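Local coordinates for replicative DNA helicase (Helicobacter pylori, PDB 3GXV), which probably unwinds duplex DNA at the replication fork as a hexameric, ATP-driven helicase, its N-terminal domain taking part in interactions with primase, at residues E14-S19 and D92-Y97; F49-K54 and Q69-D74. All coordinates share one frame; numbering follows the deposited sequence.

Interaction 1 (E14-S19 and D92-Y97); sequences ERIVLS and DNIEAY
Tyr97 meets helix 3-23 with one edge of its ring, at Ile16 and Val17. CD1 of Ile16 is 3.8 Å from CE2 of Tyr97. The CB of Ile16 lies in the plane of the ring, at the same edge. The two side chains run at a slant to each other. Val17 reaches the base of the tyrosine: its CG2 is 3.7 Å from Tyr97 CB and stays near the ring plane. Here the side chains pass in opposite directions. The contact is therefore edge-on, not a packing over the ring face.

Ile94 adds its CG2 branch. This methyl is 4.1 Å from Val17 CA and 4.2 Å from Ile16 O, so it rests on the helix backbone. CG1 of Ile94 sits between the backbone N and the carbonyl carbon (chi1 37°), while CG2 takes the place beside the N and faces helix 3-23. No hydrogen bond crosses between the segments, and the contact is apolar.

Ile94 is the N-cap residue of helix 95-119, so the start of that helix lies against helix 3-23. Val17 also touches Val98 and Ile101 further along helix 95-119, and Ile16 touches Ile91 in the loop before it. On helix 3-23, Glu14 is bound through its carboxylate to the backbone N of Tyr41 and Tyr42 and to Asn45, and Ser19 OG is bonded to Ala88 O. The whole is a mostly buried contact of the all-helical DnaB-like helicase N-terminal domain, joining the first helix of this chain to the N-terminal end of the last, N-cap included.

Interaction 2 (F49-K54 and Q69-D74); sequences FEIALK and QKMPKD
Ile51 carries the apolar part of this contact, and its two branches reach three consecutive residues, Lys70, Met71 and Pro72. Its CG2 is 3.6 Å from Lys70 CB. Its CD1 is 3.5 Å from Met71 CG, which is tight for two carbons. The same CD1 also meets the ring of Pro72, 3.9 Å from CD. CG1 of Ile51 lies beside the backbone N (chi1 -65°), and the extended chi2 carries CD1 out to the Met71-Pro72 pair.

The second kind of contact is between two lysines. The chains of Lys54 and Lys70 cross at about a right angle. Lys70 NZ lies 3.4 Å from Lys54 CE, so an ammonium group meets the aliphatic part of the other chain. Both chains are bent, and the two NZ atoms, of Lys54 and Lys70, stay 4.8 Å apart. Their like charges probably disfavour a closer approach. No hydrogen bond joins the segments.

Lys70 is where the chain leaves helix 64-69, and the loop from there runs on to helix 79-87. Ile51 and Lys54 present one side of helix 43-57 to this loop. Ala52 and Leu53 of the same helix pack on Ile28 of helix 27-32, and Phe49 on Ile21 of helix 3-23.

In the fold
The centres of interactions 1 and 2 are about 20 Å apart, yet the two contacts touch where helix 3-23 meets helix 43-57, through Leu18 CD2 and Phe49 CD1, 3.9 Å apart. Interaction 1 brings together segments 73 residues apart at their closest ends. Interaction 2 is more local, 15 residues apart, and falls within the span that interaction 1 closes. The first is buried, and its centre lies about 10 Å from the centre of the chain; the second is partly buried, its centre about 13 Å from the same point. One residue on a segment of each, though not in the contact itself, reaches the second subunit: Asp92 packs on Arg118 of that subunit, and Gln69 is hydrogen-bonded to its Gln11.

Interaction 1 (E14-S19 and D92-Y97)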
ATOM      1  N   GLU B  14      -5.978 -16.538   8.907  1.00  9.81           N
ATOM      2  CA  GLU B  14      -6.507 -15.623   7.907  1.00  9.80           C
ATOM      3  C   GLU B  14      -5.968 -14.221   8.102  1.00  8.26           C
ATOM      4  O   GLU B  14      -5.741 -13.502   7.135  1.00  7.50           O
ATOM      5  CB  GLU B  14      -8.036 -15.600   7.952  1.00  6.44           C
ATOM      6  CG  GLU B  14      -8.664 -16.966   7.696  1.00  6.22           C
ATOM      7  CD  GLU B  14     -10.172 -16.933   7.548  1.00  6.44           C
ATOM      8  OE1 GLU B  14     -10.851 -16.066   8.164  1.00  4.93           O
ATOM      9  OE2 GLU B  14     -10.686 -17.806   6.823  1.00  8.34           O
ATOM     10  N   ARG B  15      -5.772 -13.832   9.355  1.00  8.65           N
ATOM     11  CA  ARG B  15      -5.247 -12.514   9.661  1.00  9.43           C
ATOM     12  C   ARG B  15      -3.786 -12.449   9.252  1.00 10.99           C
ATOM     13  O   ARG B  15      -3.354 -11.496   8.599  1.00 10.70           O
ATOM     14  CB  ARG B  15      -5.350 -12.216  11.162  1.00 11.26           C
ATOM     15  CG  ARG B  15      -6.763 -12.047  11.681  1.00 14.97           C
ATOM     16  CD  ARG B  15      -6.772 -11.455  13.089  1.00 16.04           C
ATOM     17  NE  ARG B  15      -6.308 -12.391  14.110  1.00 19.06           N
ATOM     18  CZ  ARG B  15      -7.104 -13.047  14.953  1.00 16.24           C
ATOM     19  NH1 ARG B  15      -8.416 -12.881  14.915  1.00 18.07           N
ATOM     20  NH2 ARG B  15      -6.582 -13.866  15.843  1.00 17.33           N
ATOM     21  N   ILE B  16      -3.020 -13.460   9.650  1.00 10.51           N
ATOM     22  CA  ILE B  16      -1.603 -13.477   9.329  1.00 11.35           C
ATOM     23  C   ILE B  16      -1.398 -13.369   7.820  1.00 12.95           C
ATOM     24  O   ILE B  16      -0.449 -12.765   7.362  1.00 13.06           O
ATOM     25  CB  ILE B  16      -0.922 -14.754   9.847  1.00 10.20           C
ATOM     26  CG1 ILE B  16      -1.006 -14.805  11.379  1.00  9.01           C
ATOM     27  CG2 ILE B  16       0.528 -14.776   9.378  1.00  9.00           C
ATOM     28  CD1 ILE B  16      -0.538 -16.125  11.997  1.00  4.12           C
ATOM     29  N   VAL B  17      -2.314 -13.954   7.058  1.00 13.93           N
ATOM     30  CA  VAL B  17      -2.241 -13.921   5.608  1.00 11.78           C
ATOM     31  C   VAL B  17      -2.536 -12.521   5.093  1.00 12.75           C
ATOM     32  O   VAL B  17      -1.848 -12.033   4.192  1.00  8.80           O
ATOM     33  CB  VAL B  17      -3.248 -14.906   4.992  1.00 11.61           C
ATOM     34  CG1 VAL B  17      -3.249 -14.785   3.471  1.00 13.29           C
ATOM     35  CG2 VAL B  17      -2.882 -16.321   5.390  1.00 13.02           C
ATOM     36  N   LEU B  18      -3.562 -11.890   5.674  1.00 12.05           N
ATOM     37  CA  LEU B  18      -3.990 -10.541   5.294  1.00 12.72           C
ATOM     38  C   LEU B  18      -2.942  -9.530   5.756  1.00 14.54           C
ATOM     39  O   LEU B  18      -2.677  -8.536   5.078  1.00 12.87           O
ATOM     40  CB  LEU B  18      -5.355 -10.206   5.923  1.00 10.98           C
ATOM     41  CG  LEU B  18      -6.635 -10.923   5.449  1.00  9.53           C
ATOM     42  CD1 LEU B  18      -7.826 -10.431   6.270  1.00  6.92           C
ATOM     43  CD2 LEU B  18      -6.885 -10.648   3.980  1.00  8.17           C
ATOM     44  N   SER B  19      -2.364  -9.789   6.924  1.00 16.85           N
ATOM     45  CA  SER B  19      -1.319  -8.937   7.467  1.00 21.51           C
ATOM     46  C   SER B  19      -0.109  -9.047   6.551  1.00 18.25           C
ATOM     47  O   SER B  19       0.605  -8.071   6.353  1.00 20.59           O
ATOM     48  CB  SER B  19      -0.927  -9.382   8.875  1.00 22.81           C
ATOM     49  OG  SER B  19       0.285  -8.764   9.264  1.00 29.31           O
ATOM     50  N   ASP B  92       6.695 -15.542   6.897  1.00 45.81           N
ATOM     51  CA  ASP B  92       7.450 -15.620   5.668  1.00 49.35           C
ATOM     52  C   ASP B  92       6.786 -16.798   4.976  1.00 47.86           C
ATOM     53  O   ASP B  92       6.568 -17.826   5.609  1.00 48.43           O
ATOM     54  CB  ASP B  92       8.920 -15.929   5.962  1.00 55.73           C
ATOM     55  CG  ASP B  92       9.824 -14.692   5.953  1.00 61.20           C
ATOM     56  OD1 ASP B  92      11.054 -14.878   6.021  1.00 63.66           O
ATOM     57  OD2 ASP B  92       9.349 -13.552   5.876  1.00 63.87           O
ATOM     58  N   ASN B  93       6.434 -16.647   3.706  1.00 44.20           N
ATOM     59  CA  ASN B  93       5.772 -17.735   2.996  1.00 40.28           C
ATOM     60  C   ASN B  93       4.459 -18.134   3.656  1.00 41.13           C
ATOM     61  O   ASN B  93       4.429 -18.982   4.551  1.00 38.82           O
ATOM     62  CB  ASN B  93       6.682 -18.969   2.895  1.00 35.19           C
ATOM     63  CG  ASN B  93       6.074 -20.067   2.039  1.00 31.01           C
ATOM     64  OD1 ASN B  93       5.391 -19.785   1.059  1.00 32.03           O
ATOM     65  ND2 ASN B  93       6.330 -21.321   2.396  1.00 28.64           N
ATOM     66  N   ILE B  94       3.382 -17.496   3.199  1.00 40.95           N
ATOM     67  CA  ILE B  94       2.037 -17.756   3.701  1.00 39.23           C
ATOM     68  C   ILE B  94       1.307 -18.738   2.791  1.00 42.04           C
ATOM     69  O   ILE B  94       0.080 -18.830   2.817  1.00 45.72           O
ATOM     70  CB  ILE B  94       1.203 -16.451   3.781  1.00 35.77           C
ATOM     71  CG1 ILE B  94       1.534 -15.533   2.601  1.00 30.07           C
ATOM     72  CG2 ILE B  94       1.444 -15.757   5.104  1.00 32.29           C
ATOM     73  CD1 ILE B  94       1.123 -16.079   1.254  1.00 25.96           C
ATOM     74  N   GLU B  95       2.071 -19.466   1.984  1.00 42.17           N
ATOM     75  CA  GLU B  95       1.513 -20.440   1.051  1.00 39.48           C
ATOM     76  C   GLU B  95       0.619 -21.477   1.727  1.00 34.34           C
ATOM     77  O   GLU B  95      -0.591 -21.490   1.519  1.00 34.31           O
ATOM     78  CB  GLU B  95       2.640 -21.158   0.300  1.00 43.37           C
ATOM     79  CG  GLU B  95       2.161 -22.249  -0.645  1.00 46.29           C
ATOM     80  CD  GLU B  95       3.299 -23.067  -1.219  1.00 49.51           C
ATOM     81  OE1 GLU B  95       3.024 -24.053  -1.936  1.00 51.10           O
ATOM     82  OE2 GLU B  95       4.471 -22.725  -0.954  1.00 51.55           O
ATOM     83  N   ALA B  96       1.214 -22.350   2.531  1.00 29.43           N
ATOM     84  CA  ALA B  96       0.439 -23.390   3.208  1.00 25.51           C
ATOM     85  C   ALA B  96      -0.840 -22.822   3.813  1.00 24.97           C
ATOM     86  O   ALA B  96      -1.920 -23.403   3.650  1.00 23.59           O
ATOM     87  CB  ALA B  96       1.272 -24.042   4.284  1.00 22.67           C
ATOM     88  N   TYR B  97      -0.705 -21.696   4.510  1.00 17.64           N
ATOM     89  CA  TYR B  97      -1.824 -21.014   5.140  1.00 16.76           C
ATOM     90  C   TYR B  97      -2.948 -20.762   4.122  1.00 16.85           C
ATOM     91  O   TYR B  97      -4.110 -21.098   4.358  1.00 14.97           O
ATOM     92  CB  TYR B  97      -1.351 -19.676   5.721  1.00 18.22           C
ATOM     93  CG  TYR B  97      -0.718 -19.727   7.099  1.00 17.54           C
ATOM     94  CD1 TYR B  97      -0.233 -20.919   7.640  1.00 19.24           C
ATOM     95  CD2 TYR B  97      -0.630 -18.571   7.874  1.00 19.04           C
ATOM     96  CE1 TYR B  97       0.316 -20.953   8.930  1.00 18.69           C
ATOM     97  CE2 TYR B  97      -0.084 -18.591   9.153  1.00 19.01           C
ATOM     98  CZ  TYR B  97       0.381 -19.782   9.677  1.00 19.45           C
ATOM     99  OH  TYR B  97       0.885 -19.789  10.953  1.00 17.64           O
TER

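Interaction 2 (F49-K54 and Q69-D74)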
ATOM      1  N   PHE B  49     -10.301  -8.606   2.563  1.00  8.20           N
ATOM      2  CA  PHE B  49      -9.701  -9.109   1.327  1.00 12.35           C
ATOM      3  C   PHE B  49     -10.339  -8.426   0.110  1.00 15.00           C
ATOM      4  O   PHE B  49      -9.680  -8.139  -0.891  1.00 13.82           O
ATOM      5  CB  PHE B  49      -9.894 -10.628   1.219  1.00  8.95           C
ATOM      6  CG  PHE B  49      -9.047 -11.276   0.151  1.00  8.50           C
ATOM      7  CD1 PHE B  49      -7.659 -11.117   0.154  1.00  7.01           C
ATOM      8  CD2 PHE B  49      -9.637 -12.005  -0.880  1.00  7.33           C
ATOM      9  CE1 PHE B  49      -6.880 -11.671  -0.852  1.00  8.66           C
ATOM     10  CE2 PHE B  49      -8.857 -12.567  -1.896  1.00  6.66           C
ATOM     11  CZ  PHE B  49      -7.484 -12.395  -1.881  1.00  7.94           C
ATOM     12  N   GLU B  50     -11.635  -8.165   0.224  1.00 15.37           N
ATOM     13  CA  GLU B  50     -12.420  -7.548  -0.830  1.00 15.64           C
ATOM     14  C   GLU B  50     -11.949  -6.125  -1.104  1.00 16.40           C
ATOM     15  O   GLU B  50     -11.650  -5.766  -2.245  1.00 15.61           O
ATOM     16  CB  GLU B  50     -13.881  -7.541  -0.393  1.00 17.61           C
ATOM     17  CG  GLU B  50     -14.935  -7.415  -1.481  1.00 19.99           C
ATOM     18  CD  GLU B  50     -16.325  -7.357  -0.868  1.00 22.36           C
ATOM     19  OE1 GLU B  50     -16.706  -6.275  -0.375  1.00 24.65           O
ATOM     20  OE2 GLU B  50     -17.021  -8.399  -0.842  1.00 23.09           O
ATOM     21  N   ILE B  51     -11.887  -5.311  -0.052  1.00 18.17           N
ATOM     22  CA  ILE B  51     -11.451  -3.928  -0.194  1.00 18.18           C
ATOM     23  C   ILE B  51     -10.017  -3.887  -0.714  1.00 19.92           C
ATOM     24  O   ILE B  51      -9.650  -2.992  -1.481  1.00 22.46           O
ATOM     25  CB  ILE B  51     -11.534  -3.169   1.150  1.00 14.36           C
ATOM     26  CG1 ILE B  51     -12.996  -3.065   1.608  1.00 10.24           C
ATOM     27  CG2 ILE B  51     -10.946  -1.777   0.990  1.00 10.57           C
ATOM     28  CD1 ILE B  51     -13.164  -2.698   3.086  1.00  7.14           C
ATOM     29  N   ALA B  52      -9.214  -4.865  -0.310  1.00 16.64           N
ATOM     30  CA  ALA B  52      -7.824  -4.921  -0.740  1.00 19.20           C
ATOM     31  C   ALA B  52      -7.763  -5.211  -2.231  1.00 18.43           C
ATOM     32  O   ALA B  52      -7.034  -4.550  -2.968  1.00 17.49           O
ATOM     33  CB  ALA B  52      -7.064  -5.992   0.047  1.00 15.68           C
ATOM     34  N   LEU B  53      -8.538  -6.200  -2.672  1.00 21.99           N
ATOM     35  CA  LEU B  53      -8.585  -6.564  -4.087  1.00 22.91           C
ATOM     36  C   LEU B  53      -8.938  -5.329  -4.900  1.00 20.99           C
ATOM     37  O   LEU B  53      -8.353  -5.086  -5.952  1.00 20.71           O
ATOM     38  CB  LEU B  53      -9.636  -7.651  -4.333  1.00 21.32           C
ATOM     39  CG  LEU B  53      -9.387  -9.013  -3.679  1.00 22.95           C
ATOM     40  CD1 LEU B  53     -10.563  -9.943  -3.991  1.00 18.93           C
ATOM     41  CD2 LEU B  53      -8.070  -9.606  -4.176  1.00 20.14           C
ATOM     42  N   LYS B  54      -9.901  -4.556  -4.401  1.00 21.65           N
ATOM     43  CA  LYS B  54     -10.333  -3.332  -5.075  1.00 22.59           C
ATOM     44  C   LYS B  54      -9.226  -2.271  -5.090  1.00 22.13           C
ATOM     45  O   LYS B  54      -8.991  -1.636  -6.115  1.00 20.91           O
ATOM     46  CB  LYS B  54     -11.597  -2.772  -4.408  1.00 20.27           C
ATOM     47  CG  LYS B  54     -11.956  -1.357  -4.840  1.00 20.72           C
ATOM     48  CD  LYS B  54     -13.412  -1.003  -4.572  1.00 21.11           C
ATOM     49  CE  LYS B  54     -13.855  -1.307  -3.148  1.00 21.56           C
ATOM     50  NZ  LYS B  54     -13.986  -2.772  -2.890  1.00 22.55           N
ATOM     51  N   GLN B  69     -10.336   4.130   4.446  1.00 26.65           N
ATOM     52  CA  GLN B  69     -10.933   5.112   3.556  1.00 30.10           C
ATOM     53  C   GLN B  69     -11.836   4.412   2.543  1.00 33.46           C
ATOM     54  O   GLN B  69     -12.893   4.921   2.196  1.00 34.67           O
ATOM     55  CB  GLN B  69      -9.851   5.902   2.805  1.00 28.66           C
ATOM     56  CG  GLN B  69      -9.253   7.066   3.577  1.00 25.82           C
ATOM     57  CD  GLN B  69      -8.438   7.996   2.686  1.00 23.60           C
ATOM     58  OE1 GLN B  69      -8.929   8.475   1.665  1.00 25.80           O
ATOM     59  NE2 GLN B  69      -7.194   8.260   3.072  1.00 20.10           N
ATOM     60  N   LYS B  70     -11.424   3.232   2.087  1.00 36.93           N
ATOM     61  CA  LYS B  70     -12.192   2.485   1.090  1.00 40.67           C
ATOM     62  C   LYS B  70     -13.274   1.559   1.660  1.00 41.65           C
ATOM     63  O   LYS B  70     -13.858   0.759   0.929  1.00 45.19           O
ATOM     64  CB  LYS B  70     -11.246   1.676   0.200  1.00 37.45           C
ATOM     65  CG  LYS B  70     -11.791   1.415  -1.193  1.00 34.88           C
ATOM     66  CD  LYS B  70     -11.878   2.715  -1.995  1.00 32.90           C
ATOM     67  CE  LYS B  70     -12.662   2.516  -3.273  1.00 30.82           C
ATOM     68  NZ  LYS B  70     -14.048   2.072  -2.966  1.00 31.73           N
ATOM     69  N   MET B  71     -13.540   1.663   2.959  1.00 39.34           N
ATOM     70  CA  MET B  71     -14.570   0.844   3.593  1.00 36.40           C
ATOM     71  C   MET B  71     -15.961   1.370   3.223  1.00 36.08           C
ATOM     72  O   MET B  71     -16.270   2.540   3.443  1.00 32.98           O
ATOM     73  CB  MET B  71     -14.385   0.844   5.110  1.00 35.19           C
ATOM     74  CG  MET B  71     -13.817  -0.462   5.655  1.00 34.49           C
ATOM     75  SD  MET B  71     -13.815  -0.505   7.458  1.00 36.92           S
ATOM     76  CE  MET B  71     -12.080  -0.528   7.776  1.00 35.25           C
ATOM     77  N   PRO B  72     -16.833   0.486   2.694  1.00 38.61           N
ATOM     78  CA  PRO B  72     -18.211   0.766   2.251  1.00 40.97           C
ATOM     79  C   PRO B  72     -19.086   1.752   3.036  1.00 44.36           C
ATOM     80  O   PRO B  72     -20.084   2.253   2.519  1.00 46.07           O
ATOM     81  CB  PRO B  72     -18.840  -0.631   2.160  1.00 38.28           C
ATOM     82  CG  PRO B  72     -18.056  -1.430   3.131  1.00 37.08           C
ATOM     83  CD  PRO B  72     -16.653  -0.967   2.877  1.00 36.36           C
ATOM     84  N   LYS B  73     -18.709   2.034   4.275  1.00 44.84           N
ATOM     85  CA  LYS B  73     -19.449   2.991   5.112  1.00 44.67           C
ATOM     86  C   LYS B  73     -21.010   2.852   5.140  1.00 48.61           C
ATOM     87  O   LYS B  73     -21.732   3.808   5.439  1.00 48.65           O
ATOM     88  CB  LYS B  73     -19.030   4.409   4.716  1.00 43.54           C
ATOM     89  CG  LYS B  73     -18.505   5.256   5.824  1.00 40.29           C
ATOM     90  CD  LYS B  73     -19.369   5.174   7.079  1.00 38.07           C
ATOM     91  CE  LYS B  73     -18.743   5.881   8.278  1.00 38.93           C
ATOM     92  NZ  LYS B  73     -18.419   7.278   7.889  1.00 39.25           N
ATOM     93  N   ASP B  74     -21.514   1.678   4.779  1.00 51.53           N
ATOM     94  CA  ASP B  74     -22.922   1.377   4.827  1.00 53.37           C
ATOM     95  C   ASP B  74     -22.817   0.154   5.702  1.00 52.83           C
ATOM     96  O   ASP B  74     -23.642  -0.137   6.567  1.00 54.89           O
ATOM     97  CB  ASP B  74     -23.473   1.019   3.439  1.00 56.81           C
ATOM     98  CG  ASP B  74     -22.746  -0.122   2.796  1.00 58.54           C
ATOM     99  OD1 ASP B  74     -21.553   0.033   2.444  1.00 59.81           O
ATOM    100  OD2 ASP B  74     -23.364  -1.197   2.665  1.00 60.04           O
TER